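PDB 2ATR: acetyltransferase, GNAT family from Streptococcus pneumoniae, which is of unknown function but, as a member of the GNAT family, probably transfers an acetyl group from acetyl-CoA to an amine substrate that is not known. Local coordinates for residues D14-H17 with L18-V22. Residues are numbered along the deposited sequence; the frame is centred on the assembly and turned at random.
Sequences DVLH and LYQAV
Leu16 O takes the N-H of Gln20 at 2.8 Å, and His17 O takes that of Ala21 (2.9 Å), two i to i+4 bonds in the C-terminal part of helix 12-20. Val15 O instead receives Leu18 N, three residues on, at 2.8 Å, an i to i+3 pairing that marks a locally tighter turn. Outside the backbone, Gln20 runs its extended chain across Leu16: CB and CG pass beside Leu16 O, and the amide end lies against the leucine, NE2 3.7 Å from both CG and CD2. A chi1 of 71° puts His17 CG between its own backbone N and carbonyl carbon, which brings the ring alongside Leu18, whose CG packs over one face, 4.2 Å from the centroid, as a CH-pi contact. His17 NE2 is hydrogen-bonded to Val53 O; a carbonyl can only accept, so NE2 is the donor and its N-H is satisfied beside apolar neighbours. Val15 CG2 meets the Tyr19 ring at its edge, 3.9 Å from CE2, and Tyr19 OH is hydrogen-bonded to Asp71 OD2. The chemistry thus implies an amphipathic helix whose apolar side (Val15, Leu18, Tyr19) rests on Leu56 of the sheet, with histidine and tyrosine tying their polar ends to strands 52-61 and 66-74.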
loop_
_atom_site.group_PDB
_atom_site.type_symbol
_atom_site.label_atom_id
_atom_site.label_comp_id
_atom_site.label_asym_id
_atom_site.label_seq_id
_atom_site.Cartn_x
_atom_site.Cartn_y
_atom_site.Cartn_z
ATOM N N ASP A 14 -13.430 -1.551 10.195
ATOM C CA ASP A 14 -13.469 -0.227 9.550
ATOM C C ASP A 14 -12.851 -0.235 8.144
ATOM O O ASP A 14 -13.095 0.676 7.346
ATOM C CB ASP A 14 -12.813 0.850 10.439
ATOM C CG ASP A 14 -13.354 0.831 11.912
ATOM O OD1 ASP A 14 -14.588 0.633 12.114
ATOM O OD2 ASP A 14 -12.533 0.983 12.865
ATOM N N VAL A 15 -12.056 -1.255 7.824
ATOM C CA VAL A 15 -11.406 -1.285 6.499
ATOM C C VAL A 15 -11.721 -2.513 5.641
ATOM O O VAL A 15 -11.298 -2.581 4.491
ATOM C CB VAL A 15 -9.890 -1.146 6.602
ATOM C CG1 VAL A 15 -9.541 0.271 7.142
ATOM C CG2 VAL A 15 -9.322 -2.274 7.482
ATOM N N LEU A 16 -12.467 -3.457 6.198
ATOM C CA LEU A 16 -12.730 -4.730 5.498
ATOM C C LEU A 16 -13.407 -4.508 4.172
ATOM O O LEU A 16 -13.097 -5.195 3.199
ATOM C CB LEU A 16 -13.539 -5.689 6.364
ATOM C CG LEU A 16 -13.708 -7.133 5.849
ATOM C CD1 LEU A 16 -12.382 -7.852 5.686
ATOM C CD2 LEU A 16 -14.628 -7.900 6.789
ATOM N N HIS A 17 -14.309 -3.535 4.108
ATOM C CA HIS A 17 -14.920 -3.149 2.824
ATOM C C HIS A 17 -13.895 -2.807 1.727
ATOM O O HIS A 17 -14.119 -3.046 0.546
ATOM C CB HIS A 17 -15.956 -2.006 3.011
ATOM C CG HIS A 17 -15.349 -0.674 3.338
ATOM N ND1 HIS A 17 -14.787 -0.407 4.561
ATOM C CD2 HIS A 17 -15.253 0.468 2.612
ATOM C CE1 HIS A 17 -14.315 0.828 4.558
ATOM N NE2 HIS A 17 -14.599 1.383 3.391
ATOM N N LEU A 18 -12.756 -2.234 2.107
ATOM C CA LEU A 18 -11.717 -1.921 1.104
ATOM C C LEU A 18 -11.087 -3.225 0.518
ATOM O O LEU A 18 -10.940 -3.364 -0.678
ATOM C CB LEU A 18 -10.621 -1.071 1.750
ATOM C CG LEU A 18 -10.966 0.341 2.243
ATOM C CD1 LEU A 18 -9.714 1.023 2.807
ATOM C CD2 LEU A 18 -11.533 1.120 1.139
ATOM N N TYR A 19 -10.700 -4.134 1.396
ATOM C CA TYR A 19 -10.126 -5.440 0.990
ATOM C C TYR A 19 -11.162 -6.280 0.217
ATOM O O TYR A 19 -10.840 -6.800 -0.864
ATOM C CB TYR A 19 -9.562 -6.194 2.185
ATOM C CG TYR A 19 -8.377 -5.517 2.821
ATOM C CD1 TYR A 19 -7.058 -5.750 2.353
ATOM C CD2 TYR A 19 -8.557 -4.635 3.900
ATOM C CE1 TYR A 19 -5.947 -5.106 2.958
ATOM C CE2 TYR A 19 -7.472 -4.000 4.490
ATOM C CZ TYR A 19 -6.165 -4.236 4.012
ATOM O OH TYR A 19 -5.125 -3.590 4.633
ATOM N N GLN A 20 -12.399 -6.367 0.732
ATOM C CA GLN A 20 -13.540 -6.905 -0.073
ATOM C C GLN A 20 -13.607 -6.281 -1.462
ATOM O O GLN A 20 -13.763 -6.978 -2.451
ATOM C CB GLN A 20 -14.898 -6.736 0.653
ATOM C CG GLN A 20 -15.084 -7.746 1.750
ATOM C CD GLN A 20 -16.146 -7.406 2.809
ATOM O OE1 GLN A 20 -16.651 -6.284 2.915
ATOM N NE2 GLN A 20 -16.439 -8.395 3.646
ATOM N N ALA A 21 -13.466 -4.966 -1.544
ATOM C CA ALA A 21 -13.548 -4.254 -2.820
ATOM C C ALA A 21 -12.498 -4.710 -3.814
ATOM O O ALA A 21 -12.506 -4.280 -4.987
ATOM C CB ALA A 21 -13.414 -2.769 -2.583
ATOM N N VAL A 22 -11.564 -5.539 -3.351
ATOM C CA VAL A 22 -10.521 -6.039 -4.244
ATOM C C VAL A 22 -10.277 -7.580 -4.469
ATOM O O VAL A 22 -9.300 -7.888 -5.138
ATOM C CB VAL A 22 -9.139 -5.263 -4.082
ATOM C CG1 VAL A 22 -9.270 -3.778 -4.429
ATOM C CG2 VAL A 22 -8.534 -5.468 -2.732
#